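Local coordinates for protein cellulosomal scaffoldin (Bacteroides cellulosolvens, PDB 2Y3N) that presents, in this fragment, a type II cohesin module that docks onto a chain of a family-48 glycoside hydrolase, within a scaffoldin that probably also binds cellulose, at residues E56-S61 against H82-G87; Q37-Y42 against S138-A143; T8-D13 against G168-K173; F74-M79 against F91-M96. All blocks are in the same frame, centred on the assembly; numbering follows the deposited sequence.

Overall arrangement
Three of the four contacts form a connected group in the cohesin beta sandwich, and contact 3 stands apart. Contact 4 pairs strands 76-80 and 88-95; contact 2 lies on the next strand, 33-41, with its centre about 17 Å away, and the two touch where Phe-38 bonds Phe-91 through the backbone. Contact 1 takes in the loop of the same hairpin, about 15 Å from contact 2 between centres, and meets contact 4 where His-82 packs on Phe-91. Contact 3 joins the two chain ends, about 28 Å from contact 4 between centres. Contacts 2 and 4 both touch the glycoside hydrolase chain, so they belong to the docking surface; contacts 1 and 3 do not touch it.

Contact 1: E56-S61 against H82-G87; sequences EAYTDS and HNLSQG
The rings of Tyr-58 and His-82 meet obliquely, their planes turned 39° against each other, and the nearest approach is CD2 of the tyrosine to NE2 of the histidine, 3.7 Å. The imidazole brings its edge to the other backbone: CD2 of His-82 lies 3.4 Å from O of Thr-59, in the plane of the ring. Both ring nitrogens are bound elsewhere, NE2 to the carbonyl of Thr-62 and ND1 to the backbone N of Asn-90, which fixes the ring's rotation. Its own backbone N closes the crossing with a bond to O of Asp-60, 2.9 Å at 158°. Residues 82-87 form the connection of the hairpin between strands 76-80 and 88-95 in the jelly-roll sandwich of the cohesin, and an Asx motif shapes it: OD1 of Asn-83 accepts from N of Gln-86 at 3.1 Å, the donor standing above the carbonyl plane. Leu-84 reaches back over the other segment with its two methyls divided. CD1 presses on the backbone, 3.4 Å from C of Thr-59, while CD2 lies 3.9 Å from CB of Tyr-58. The leucine also touches Pro-49 of strand 47-51, on which the tyrosine packs too.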
loop_
_atom_site.group_PDB
_atom_site.type_symbol
_atom_site.label_atom_id
_atom_site.label_comp_id
_atom_site.label_asym_id
_atom_site.label_seq_id
_atom_site.Cartn_x
_atom_site.Cartn_y
_atom_site.Cartn_z
ATOM N N GLU C 56 -12.991 11.868 8.368
ATOM C CA GLU C 56 -13.934 12.043 7.259
ATOM C C GLU C 56 -13.778 10.834 6.365
ATOM O O GLU C 56 -12.930 9.966 6.628
ATOM C CB GLU C 56 -13.661 13.344 6.500
ATOM C CG GLU C 56 -12.308 13.460 5.948
ATOM C CD GLU C 56 -12.019 14.888 5.519
ATOM O OE1 GLU C 56 -12.423 15.842 6.233
ATOM O OE2 GLU C 56 -11.410 15.033 4.454
ATOM N N ALA C 57 -14.634 10.732 5.353
ATOM C CA ALA C 57 -14.547 9.659 4.351
ATOM C C ALA C 57 -13.280 9.783 3.532
ATOM O O ALA C 57 -12.728 10.886 3.410
ATOM C CB ALA C 57 -15.811 9.707 3.404
ATOM N N TYR C 58 -12.814 8.673 2.958
ATOM C CA TYR C 58 -11.706 8.707 2.010
ATOM C C TYR C 58 -12.130 9.475 0.773
ATOM O O TYR C 58 -13.303 9.485 0.416
ATOM C CB TYR C 58 -11.301 7.281 1.566
ATOM C CG TYR C 58 -10.300 6.515 2.445
ATOM C CD1 TYR C 58 -10.302 6.594 3.847
ATOM C CD2 TYR C 58 -9.294 5.741 1.831
ATOM C CE1 TYR C 58 -9.328 5.898 4.647
ATOM C CE2 TYR C 58 -8.378 5.029 2.600
ATOM C CZ TYR C 58 -8.390 5.102 3.972
ATOM O OH TYR C 58 -7.418 4.360 4.644
ATOM N N THR C 59 -11.186 10.174 0.156
ATOM C CA THR C 59 -11.286 10.539 -1.246
ATOM C C THR C 59 -10.372 9.520 -1.990
ATOM O O THR C 59 -9.700 8.678 -1.346
ATOM C CB THR C 59 -10.813 11.995 -1.544
ATOM O OG1 THR C 59 -9.402 12.163 -1.272
ATOM C CG2 THR C 59 -11.661 13.039 -0.762
ATOM N N ASP C 60 -10.320 9.628 -3.316
ATOM C CA ASP C 60 -9.417 8.766 -4.074
ATOM C C ASP C 60 -7.917 8.966 -3.819
ATOM O O ASP C 60 -7.108 8.152 -4.273
ATOM C CB ASP C 60 -9.748 8.809 -5.585
ATOM C CG ASP C 60 -9.780 10.211 -6.148
ATOM O OD1 ASP C 60 -9.111 11.115 -5.575
ATOM O OD2 ASP C 60 -10.454 10.435 -7.195
ATOM N N SER C 61 -7.522 10.010 -3.085
ATOM C CA SER C 61 -6.136 10.220 -2.849
ATOM C C SER C 61 -5.763 9.989 -1.369
ATOM O O SER C 61 -4.634 10.221 -1.000
ATOM C CB SER C 61 -5.746 11.627 -3.268
ATOM O OG SER C 61 -6.161 11.819 -4.610
ATOM N N HIS C 82 -7.217 5.390 -5.124
ATOM C CA HIS C 82 -8.275 4.367 -4.954
ATOM C C HIS C 82 -9.328 4.364 -6.013
ATOM O O HIS C 82 -9.408 5.293 -6.830
ATOM C CB HIS C 82 -8.933 4.578 -3.616
ATOM C CG HIS C 82 -7.923 4.857 -2.534
ATOM N ND1 HIS C 82 -6.881 3.998 -2.256
ATOM C CD2 HIS C 82 -7.835 5.880 -1.644
ATOM C CE1 HIS C 82 -6.180 4.481 -1.254
ATOM N NE2 HIS C 82 -6.731 5.631 -0.866
ATOM N N ASN C 83 -10.088 3.264 -6.016
ATOM C CA ASN C 83 -11.347 3.180 -6.705
ATOM C C ASN C 83 -12.406 2.876 -5.683
ATOM O O ASN C 83 -12.782 1.727 -5.484
ATOM C CB ASN C 83 -11.319 2.078 -7.772
ATOM C CG ASN C 83 -12.534 2.097 -8.649
ATOM O OD1 ASN C 83 -13.657 2.468 -8.224
ATOM N ND2 ASN C 83 -12.342 1.679 -9.883
ATOM N N LEU C 84 -12.902 3.937 -5.062
ATOM C CA LEU C 84 -13.869 3.832 -3.966
ATOM C C LEU C 84 -15.240 3.332 -4.377
ATOM O O LEU C 84 -15.859 2.567 -3.654
ATOM C CB LEU C 84 -14.009 5.193 -3.230
ATOM C CG LEU C 84 -12.683 5.718 -2.666
ATOM C CD1 LEU C 84 -12.861 7.154 -2.291
ATOM C CD2 LEU C 84 -12.200 4.890 -1.443
ATOM N N SER C 85 -15.708 3.696 -5.567
ATOM C CA SER C 85 -16.973 3.176 -5.979
ATOM C C SER C 85 -16.967 1.639 -6.126
ATOM O O SER C 85 -18.008 1.001 -5.954
ATOM C CB SER C 85 -17.467 3.924 -7.274
ATOM O OG SER C 85 -16.553 3.717 -8.332
ATOM N N GLN C 86 -15.799 1.063 -6.449
ATOM C CA GLN C 86 -15.621 -0.388 -6.599
ATOM C C GLN C 86 -15.005 -1.121 -5.397
ATOM O O GLN C 86 -14.890 -2.333 -5.431
ATOM C CB GLN C 86 -14.807 -0.703 -7.841
ATOM C CG GLN C 86 -15.657 -0.835 -9.004
ATOM C CD GLN C 86 -16.061 0.488 -9.540
ATOM O OE1 GLN C 86 -17.242 0.865 -9.513
ATOM N NE2 GLN C 86 -15.071 1.236 -10.025
ATOM N N GLY C 87 -14.716 -0.416 -4.325
ATOM C CA GLY C 87 -14.164 -1.061 -3.128
ATOM C C GLY C 87 -12.698 -1.448 -3.220
ATOM O O GLY C 87 -12.303 -2.448 -2.659
#

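Contact 2: Q37-Y42 against S138-A143; sequences QFNIKY and SSMNNA
Met-140 and Asn-39 come at each other from opposite directions, and the tight half of the contact is theirs. The thioether lies against the asparagine side chain, SD of Met-140 being 3.4 Å from CG of Asn-39, and CE turns back to within 3.8 Å of CB of Asn-39. That return depends on a nearly eclipsed last torsion of the methionine (chi3 -11°), probably a strained one. Gln-37 packs on the same sulfur from two residues earlier on the same face of the strand: its CG is 3.7 Å from SD of Met-140. With an alanine in place of Asn-39 the amide beside the thioether is gone, and SD and CE would probably lose a packing partner and be freer to turn.

The looser half is polar and bridged by water. The extended side chain of Gln-37 carries NE2 past the methionine to a water 2.8 Å away, and this water is also 2.8 Å from OG of Ser-139. NE2 of Gln-37 bonds Asn-90 as well, while its OE1 accepts from the backbone N of Met-17 of the glycoside hydrolase chain, so the glutamine is gripped at both ends of its amide. Beyond Met-140 the loop turns outward in a type I turn, closed by N of Ala-143 on O of Met-140 at 3.1 Å, with Asn-141 and Asn-142 exposed. Strand 33-41 runs antiparallel to strand 88-95 and to strands 129-134 and 147-151; residues 138-143 are part of the loop linking the last two.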
loop_
_atom_site.group_PDB
_atom_site.type_symbol
_atom_site.label_atom_id
_atom_site.label_comp_id
_atom_site.label_asym_id
_atom_site.label_seq_id
_atom_site.Cartn_x
_atom_site.Cartn_y
_atom_site.Cartn_z
ATOM N N GLN C 37 3.436 -1.718 -1.913
ATOM C CA GLN C 37 2.184 -1.178 -2.447
ATOM C C GLN C 37 1.191 -2.307 -2.241
ATOM O O GLN C 37 1.542 -3.469 -2.444
ATOM C CB GLN C 37 2.324 -0.810 -3.926
ATOM C CG GLN C 37 0.966 -0.774 -4.710
ATOM C CD GLN C 37 1.132 -0.275 -6.144
ATOM O OE1 GLN C 37 2.226 -0.376 -6.727
ATOM N NE2 GLN C 37 0.039 0.268 -6.726
ATOM N N PHE C 38 -0.034 -1.937 -1.865
ATOM C CA PHE C 38 -1.116 -2.889 -1.701
ATOM C C PHE C 38 -2.273 -2.510 -2.617
ATOM O O PHE C 38 -2.478 -1.334 -2.828
ATOM C CB PHE C 38 -1.669 -2.883 -0.248
ATOM C CG PHE C 38 -0.661 -3.344 0.801
ATOM C CD1 PHE C 38 0.167 -4.439 0.563
ATOM C CD2 PHE C 38 -0.564 -2.666 2.009
ATOM C CE1 PHE C 38 1.083 -4.864 1.487
ATOM C CE2 PHE C 38 0.435 -3.085 2.997
ATOM C CZ PHE C 38 1.219 -4.193 2.715
ATOM N N ASN C 39 -3.003 -3.533 -3.112
ATOM C CA ASN C 39 -4.352 -3.407 -3.548
ATOM C C ASN C 39 -5.254 -4.230 -2.635
ATOM O O ASN C 39 -5.082 -5.433 -2.543
ATOM C CB ASN C 39 -4.490 -3.879 -4.997
ATOM C CG ASN C 39 -3.920 -2.865 -6.022
ATOM O OD1 ASN C 39 -3.351 -1.803 -5.657
ATOM N ND2 ASN C 39 -4.114 -3.167 -7.303
ATOM N N ILE C 40 -6.250 -3.551 -2.036
ATOM C CA ILE C 40 -7.095 -4.101 -1.012
ATOM C C ILE C 40 -8.580 -3.895 -1.397
ATOM O O ILE C 40 -9.052 -2.761 -1.526
ATOM C CB ILE C 40 -6.801 -3.457 0.406
ATOM C CG1 ILE C 40 -5.335 -3.679 0.796
ATOM C CG2 ILE C 40 -7.715 -4.115 1.448
ATOM C CD1 ILE C 40 -4.958 -2.976 2.204
ATOM N N LYS C 41 -9.260 -5.014 -1.644
ATOM C CA LYS C 41 -10.661 -5.003 -1.991
ATOM C C LYS C 41 -11.471 -5.106 -0.700
ATOM O O LYS C 41 -11.189 -5.996 0.169
ATOM C CB LYS C 41 -10.975 -6.224 -2.889
ATOM C CG LYS C 41 -12.543 -6.480 -3.024
ATOM C CD LYS C 41 -12.980 -5.924 -4.367
ATOM C CE LYS C 41 -14.516 -5.858 -4.564
ATOM N NZ LYS C 41 -15.194 -4.659 -3.867
ATOM N N TYR C 42 -12.450 -4.226 -0.537
ATOM C CA TYR C 42 -13.432 -4.331 0.550
ATOM C C TYR C 42 -14.879 -4.247 -0.016
ATOM O O TYR C 42 -15.105 -3.841 -1.144
ATOM C CB TYR C 42 -13.243 -3.232 1.635
ATOM C CG TYR C 42 -13.396 -1.870 1.019
ATOM C CD1 TYR C 42 -12.287 -1.239 0.413
ATOM C CD2 TYR C 42 -14.636 -1.176 1.056
ATOM C CE1 TYR C 42 -12.422 0.049 -0.233
ATOM C CE2 TYR C 42 -14.775 0.142 0.414
ATOM C CZ TYR C 42 -13.646 0.708 -0.199
ATOM O OH TYR C 42 -13.703 1.938 -0.817
ATOM N N SER C 138 -6.115 -3.503 -11.474
ATOM C CA SER C 138 -5.625 -3.475 -12.863
ATOM C C SER C 138 -4.222 -2.877 -12.946
ATOM O O SER C 138 -3.475 -3.161 -13.879
ATOM C CB SER C 138 -6.624 -2.715 -13.745
ATOM O OG SER C 138 -6.661 -1.373 -13.260
ATOM N N SER C 139 -3.801 -2.106 -11.965
ATOM C CA SER C 139 -2.441 -1.532 -12.070
ATOM C C SER C 139 -1.375 -2.398 -11.317
ATOM O O SER C 139 -0.164 -2.070 -11.298
ATOM C CB SER C 139 -2.428 -0.096 -11.533
ATOM O OG SER C 139 -2.460 -0.119 -10.101
ATOM N N MET C 140 -1.812 -3.521 -10.757
ATOM C CA MET C 140 -0.872 -4.494 -10.175
ATOM C C MET C 140 -0.992 -5.831 -10.881
ATOM O O MET C 140 -0.955 -6.878 -10.256
ATOM C CB MET C 140 -1.119 -4.653 -8.678
ATOM C CG MET C 140 -0.809 -3.381 -7.859
ATOM S SD MET C 140 -0.613 -3.797 -6.079
ATOM C CE MET C 140 -1.227 -5.406 -6.233
ATOM N N ASN C 141 -1.143 -5.797 -12.191
ATOM C CA ASN C 141 -1.431 -7.028 -12.939
ATOM C C ASN C 141 -0.250 -8.022 -12.874
ATOM O O ASN C 141 -0.456 -9.240 -13.034
ATOM C CB ASN C 141 -1.814 -6.669 -14.388
ATOM C CG ASN C 141 -0.754 -5.809 -15.072
ATOM O OD1 ASN C 141 0.297 -5.496 -14.479
ATOM N ND2 ASN C 141 -1.009 -5.442 -16.341
ATOM N N ASN C 142 0.951 -7.502 -12.579
ATOM C CA ASN C 142 2.193 -8.298 -12.496
ATOM C C ASN C 142 2.487 -8.889 -11.096
ATOM O O ASN C 142 3.515 -9.560 -10.898
ATOM C CB ASN C 142 3.407 -7.437 -12.889
ATOM C CG ASN C 142 4.100 -6.784 -11.659
ATOM O OD1 ASN C 142 3.499 -5.928 -10.969
ATOM N ND2 ASN C 142 5.364 -7.195 -11.378
ATOM N N ALA C 143 1.633 -8.581 -10.120
ATOM C CA ALA C 143 1.940 -8.860 -8.732
ATOM C C ALA C 143 1.271 -10.175 -8.328
ATOM O O ALA C 143 0.479 -10.716 -9.087
ATOM C CB ALA C 143 1.466 -7.699 -7.846
HETATM O O HOH W 1 -0.615 1.716 -9.074
#

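Contact 3: T8-D13 against G168-K173; sequences TAIDND and GLIYPK
Asp-13 and Tyr-171 tie the two ends of the module together, where strand 169-172 pairs in parallel with the short strand 14-15 in one sheet of the cohesin jelly-roll sandwich. Gly-168 leads in from the other flank, bonded through its backbone to Leu-131 of strand 129-134. At Leu-169 it is the carbonyl that matters, since the side chain leads away: a water donates to O of Leu-169 at 2.6 Å and to OD2 of Asp-13 at 3.0 Å, linking the carboxylate to the strand, and CB of Asp-13 lies 3.7 Å from that carbonyl oxygen.

Ile-170 turns to the interior. Its CG2 stands anti to the carbonyl carbon (chi1, measured to CG1, is 59°), and there it meets CD1 of Ile-10 at 3.8 Å, the two side chains crossing at about a right angle. Ile-10 itself rests on Val-21, Leu-23 and Leu-131, so this apolar touch extends the packing between the two sheets. CA of Ile-170 also approaches O of Asp-13, at 3.4 Å, in a CA-H...O contact.

Tyr-171 follows with the backbone link: its N donates to O of Asp-13 over 2.6 Å, a short bond that runs nearly along the C=O axis. Its ring plane stands at 90° to the carboxylate of Asp-13, with CD2 of Tyr-171 3.9 Å from OD2 of that aspartate. At Lys-173, the last modelled residue, NZ forms a salt bridge with OD2 of Asp-19.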
loop_
_atom_site.group_PDB
_atom_site.type_symbol
_atom_site.label_atom_id
_atom_site.label_comp_id
_atom_site.label_asym_id
_atom_site.label_seq_id
_atom_site.Cartn_x
_atom_site.Cartn_y
_atom_site.Cartn_z
ATOM N N THR C 8 -1.942 -9.150 8.988
ATOM C CA THR C 8 -2.768 -8.125 9.525
ATOM C C THR C 8 -3.443 -8.524 10.824
ATOM O O THR C 8 -3.497 -9.705 11.212
ATOM C CB THR C 8 -3.845 -7.740 8.507
ATOM O OG1 THR C 8 -4.848 -8.734 8.526
ATOM C CG2 THR C 8 -3.237 -7.557 7.114
ATOM N N ALA C 9 -4.002 -7.515 11.454
ATOM C CA ALA C 9 -4.676 -7.666 12.750
ATOM C C ALA C 9 -5.711 -6.555 12.937
ATOM O O ALA C 9 -5.558 -5.418 12.432
ATOM C CB ALA C 9 -3.646 -7.642 13.910
ATOM N N ILE C 10 -6.806 -6.932 13.576
ATOM C CA ILE C 10 -7.822 -5.968 13.997
ATOM C C ILE C 10 -7.989 -5.934 15.510
ATOM O O ILE C 10 -7.671 -6.937 16.232
ATOM C CB ILE C 10 -9.174 -6.223 13.317
ATOM C CG1 ILE C 10 -9.674 -7.637 13.664
ATOM C CG2 ILE C 10 -9.021 -5.949 11.780
ATOM C CD1 ILE C 10 -11.151 -7.994 13.303
ATOM N N ASP C 11 -8.473 -4.777 15.959
ATOM C CA ASP C 11 -8.654 -4.458 17.357
ATOM C C ASP C 11 -9.939 -5.109 17.924
ATOM O O ASP C 11 -9.985 -5.495 19.113
ATOM C CB ASP C 11 -8.629 -2.929 17.595
ATOM C CG ASP C 11 -9.309 -2.086 16.483
ATOM O OD1 ASP C 11 -9.801 -2.589 15.420
ATOM O OD2 ASP C 11 -9.379 -0.840 16.724
ATOM N N ASN C 12 -10.957 -5.244 17.076
ATOM C CA ASN C 12 -12.162 -5.992 17.463
ATOM C C ASN C 12 -12.866 -6.671 16.276
ATOM O O ASN C 12 -13.009 -6.052 15.240
ATOM C CB ASN C 12 -13.110 -5.015 18.160
ATOM C CG ASN C 12 -13.907 -5.680 19.232
ATOM O OD1 ASN C 12 -14.605 -6.699 19.006
ATOM N ND2 ASN C 12 -13.797 -5.136 20.439
ATOM N N ASP C 13 -13.322 -7.919 16.403
ATOM C CA ASP C 13 -14.071 -8.558 15.299
ATOM C C ASP C 13 -15.594 -8.583 15.398
ATOM O O ASP C 13 -16.269 -9.167 14.528
ATOM C CB ASP C 13 -13.563 -9.953 14.970
ATOM C CG ASP C 13 -13.886 -10.985 16.064
ATOM O OD1 ASP C 13 -14.212 -10.621 17.225
ATOM O OD2 ASP C 13 -13.827 -12.173 15.698
ATOM N N GLY C 168 -9.006 -11.817 8.285
ATOM C CA GLY C 168 -10.113 -12.723 8.624
ATOM C C GLY C 168 -11.447 -12.014 8.591
ATOM O O GLY C 168 -11.657 -11.007 7.899
ATOM N N LEU C 169 -12.379 -12.559 9.344
ATOM C CA LEU C 169 -13.738 -12.138 9.296
ATOM C C LEU C 169 -14.033 -11.174 10.391
ATOM O O LEU C 169 -13.452 -11.262 11.479
ATOM C CB LEU C 169 -14.711 -13.342 9.396
ATOM C CG LEU C 169 -14.541 -14.511 8.393
ATOM C CD1 LEU C 169 -15.094 -15.758 8.983
ATOM C CD2 LEU C 169 -15.259 -14.260 7.112
ATOM N N ILE C 170 -14.992 -10.297 10.099
ATOM C CA ILE C 170 -15.727 -9.532 11.149
ATOM C C ILE C 170 -17.205 -9.980 11.274
ATOM O O ILE C 170 -17.761 -10.531 10.301
ATOM C CB ILE C 170 -15.625 -8.003 10.945
ATOM C CG1 ILE C 170 -16.203 -7.625 9.552
ATOM C CG2 ILE C 170 -14.092 -7.589 11.010
ATOM C CD1 ILE C 170 -16.669 -6.192 9.427
ATOM N N TYR C 171 -17.809 -9.754 12.462
ATOM C CA TYR C 171 -19.185 -10.204 12.751
ATOM C C TYR C 171 -19.979 -9.074 13.370
ATOM O O TYR C 171 -19.379 -8.126 13.910
ATOM C CB TYR C 171 -19.139 -11.393 13.740
ATOM C CG TYR C 171 -18.367 -12.582 13.232
ATOM C CD1 TYR C 171 -19.011 -13.557 12.464
ATOM C CD2 TYR C 171 -16.984 -12.751 13.538
ATOM C CE1 TYR C 171 -18.324 -14.651 12.019
ATOM C CE2 TYR C 171 -16.285 -13.889 13.097
ATOM C CZ TYR C 171 -16.964 -14.810 12.341
ATOM O OH TYR C 171 -16.299 -15.912 11.882
ATOM N N PRO C 172 -21.316 -9.137 13.292
ATOM C CA PRO C 172 -22.129 -8.099 13.887
ATOM C C PRO C 172 -22.090 -8.242 15.423
ATOM O O PRO C 172 -21.973 -9.363 15.927
ATOM C CB PRO C 172 -23.527 -8.441 13.333
ATOM C CG PRO C 172 -23.502 -9.923 13.210
ATOM C CD PRO C 172 -22.166 -10.214 12.683
ATOM N N LYS C 173 -22.163 -7.147 16.156
ATOM C CA LYS C 173 -21.973 -7.201 17.617
ATOM C C LYS C 173 -22.722 -8.338 18.350
ATOM O O LYS C 173 -23.958 -8.312 18.531
ATOM C CB LYS C 173 -22.330 -5.850 18.237
ATOM C CG LYS C 173 -21.128 -4.981 18.497
ATOM C CD LYS C 173 -20.891 -4.900 20.001
ATOM C CE LYS C 173 -19.617 -4.151 20.316
ATOM N NZ LYS C 173 -19.608 -2.778 19.720
HETATM O O HOH W 2 -12.553 -13.058 13.082
#

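Contact 4: F74-M79 against F91-M96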
loop_
_atom_site.group_PDB
_atom_site.type_symbol
_atom_site.label_atom_id
_atom_site.label_comp_id
_atom_site.label_asym_id
_atom_site.label_seq_id
_atom_site.Cartn_x
_atom_site.Cartn_y
_atom_site.Cartn_z
ATOM N N PHE C 74 14.248 9.383 4.988
ATOM C CA PHE C 74 14.928 8.967 3.770
ATOM C C PHE C 74 14.019 9.315 2.575
ATOM O O PHE C 74 13.817 8.507 1.669
ATOM C CB PHE C 74 15.313 7.459 3.830
ATOM C CG PHE C 74 16.101 7.086 5.064
ATOM C CD1 PHE C 74 17.365 7.658 5.319
ATOM C CD2 PHE C 74 15.586 6.208 5.993
ATOM C CE1 PHE C 74 18.059 7.300 6.451
ATOM C CE2 PHE C 74 16.293 5.868 7.137
ATOM C CZ PHE C 74 17.492 6.442 7.380
ATOM N N ASN C 75 13.532 10.545 2.574
ATOM C CA ASN C 75 12.479 11.023 1.627
ATOM C C ASN C 75 11.306 10.023 1.536
ATOM O O ASN C 75 11.018 9.425 0.433
ATOM C CB ASN C 75 13.039 11.336 0.240
ATOM C CG ASN C 75 14.005 12.499 0.239
ATOM O OD1 ASN C 75 13.698 13.556 -0.324
ATOM N ND2 ASN C 75 15.173 12.316 0.828
ATOM N N ALA C 76 10.681 9.796 2.676
ATOM C CA ALA C 76 9.575 8.774 2.800
ATOM C C ALA C 76 8.365 9.339 2.098
ATOM O O ALA C 76 7.870 10.413 2.484
ATOM C CB ALA C 76 9.266 8.453 4.228
ATOM N N THR C 77 7.902 8.658 1.033
ATOM C CA THR C 77 6.907 9.275 0.137
ATOM C C THR C 77 5.677 8.346 -0.046
ATOM O O THR C 77 5.848 7.115 -0.123
ATOM C CB THR C 77 7.547 9.550 -1.212
ATOM O OG1 THR C 77 8.817 10.241 -1.034
ATOM C CG2 THR C 77 6.614 10.411 -2.103
ATOM N N ASP C 78 4.477 8.956 -0.102
ATOM C CA ASP C 78 3.217 8.171 -0.270
ATOM C C ASP C 78 2.734 8.167 -1.679
ATOM O O ASP C 78 3.007 9.101 -2.465
ATOM C CB ASP C 78 2.101 8.751 0.642
ATOM C CG ASP C 78 2.443 8.684 2.086
ATOM O OD1 ASP C 78 3.123 7.733 2.463
ATOM O OD2 ASP C 78 2.028 9.595 2.835
ATOM N N MET C 79 1.992 7.112 -2.034
ATOM C CA MET C 79 1.288 7.034 -3.318
ATOM C C MET C 79 -0.116 6.491 -3.004
ATOM O O MET C 79 -0.271 5.542 -2.246
ATOM C CB MET C 79 1.988 6.081 -4.291
ATOM C CG MET C 79 3.437 6.563 -4.771
ATOM S SD MET C 79 3.383 7.786 -6.150
ATOM C CE MET C 79 5.001 8.524 -5.805
ATOM N N PHE C 91 -2.580 1.824 -2.546
ATOM C CA PHE C 91 -1.699 2.800 -1.919
ATOM C C PHE C 91 -0.324 2.236 -1.616
ATOM O O PHE C 91 -0.145 1.021 -1.517
ATOM C CB PHE C 91 -2.335 3.342 -0.635
ATOM C CG PHE C 91 -2.638 2.281 0.385
ATOM C CD1 PHE C 91 -1.682 1.901 1.313
ATOM C CD2 PHE C 91 -3.876 1.665 0.417
ATOM C CE1 PHE C 91 -1.957 0.926 2.252
ATOM C CE2 PHE C 91 -4.159 0.690 1.355
ATOM C CZ PHE C 91 -3.198 0.320 2.273
ATOM N N GLY C 92 0.627 3.010 -1.395
ATOM C CA GLY C 92 1.901 2.505 -0.962
ATOM C C GLY C 92 2.765 3.628 -0.436
ATOM O O GLY C 92 2.444 4.797 -0.593
ATOM N N ARG C 93 3.892 3.228 0.159
ATOM C CA ARG C 93 4.874 4.170 0.686
ATOM C C ARG C 93 6.257 3.575 0.489
ATOM O O ARG C 93 6.453 2.362 0.625
ATOM C CB ARG C 93 4.618 4.395 2.151
ATOM C CG ARG C 93 5.501 5.450 2.870
ATOM C CD ARG C 93 4.952 5.648 4.248
ATOM N NE ARG C 93 5.757 6.520 5.097
ATOM C CZ ARG C 93 5.730 7.849 5.116
ATOM N NH1 ARG C 93 5.070 8.509 4.197
ATOM N NH2 ARG C 93 6.490 8.536 5.994
ATOM N N LEU C 94 7.243 4.439 0.298
ATOM C CA LEU C 94 8.572 3.999 0.117
ATOM C C LEU C 94 9.598 5.009 0.618
ATOM O O LEU C 94 9.274 6.202 0.765
ATOM C CB LEU C 94 8.853 3.615 -1.343
ATOM C CG LEU C 94 9.246 4.736 -2.289
ATOM C CD1 LEU C 94 9.873 4.102 -3.570
ATOM C CD2 LEU C 94 8.069 5.645 -2.594
ATOM N N TYR C 95 10.778 4.519 0.999
ATOM C CA TYR C 95 11.939 5.475 1.192
ATOM C C TYR C 95 12.453 5.761 -0.191
ATOM O O TYR C 95 12.894 4.836 -0.919
ATOM C CB TYR C 95 12.969 4.833 2.080
ATOM C CG TYR C 95 12.620 4.749 3.523
ATOM C CD1 TYR C 95 11.968 5.815 4.184
ATOM C CD2 TYR C 95 13.021 3.631 4.282
ATOM C CE1 TYR C 95 11.740 5.776 5.544
ATOM C CE2 TYR C 95 12.796 3.588 5.641
ATOM C CZ TYR C 95 12.173 4.662 6.264
ATOM O OH TYR C 95 11.955 4.604 7.577
ATOM N N MET C 96 12.259 6.990 -0.676
ATOM C CA MET C 96 12.708 7.319 -1.987
ATOM C C MET C 96 14.232 7.448 -2.041
ATOM O O MET C 96 14.855 7.105 -3.066
ATOM C CB MET C 96 12.088 8.624 -2.477
ATOM C CG MET C 96 12.215 8.793 -3.898
ATOM S SD MET C 96 10.738 8.114 -4.606
ATOM C CE MET C 96 9.609 9.452 -4.305
#
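Arg-93 holds CG opposite its backbone N (chi1 -176°) and runs extended to NE, while Asp-78, with CG beside its own N (chi1 -61°), leans across the strands to meet it. NH1 of Arg-93 bonds OD1 of Asp-78 at 2.7 Å, a salt bridge lying in the guanidinium plane but entering above the plane of the carboxylate. CB of Ala-76 lies over one guanidinium face, toward its rim, 3.3 Å from NH2 of Arg-93. Further along, Phe-74 turns its edge onto Tyr-95 in a T-shaped pair with planes 89° apart, CD2 of the phenylalanine over the centre of the tyrosine ring. Between the side chains runs an antiparallel hairpin, its register set by paired bonds such as N of Thr-77 to O of Leu-94, 2.8 Å. O of Asn-75 is gripped from opposite faces, by N of Met-96 at 2.9 Å and OG1 of Thr-77 at 2.8 Å. A leucine in place of Arg-93 would probably leave the Asp-78 carboxylate without its positive mate. Arg-93 probably offsets the charge of Asp-78 on one sheet face, where OD2 of Asp-78 also bonds the hydroxyl of Tyr-66, while Met-79 and Leu-94 on the other give the hydrolase chain an apolar surface.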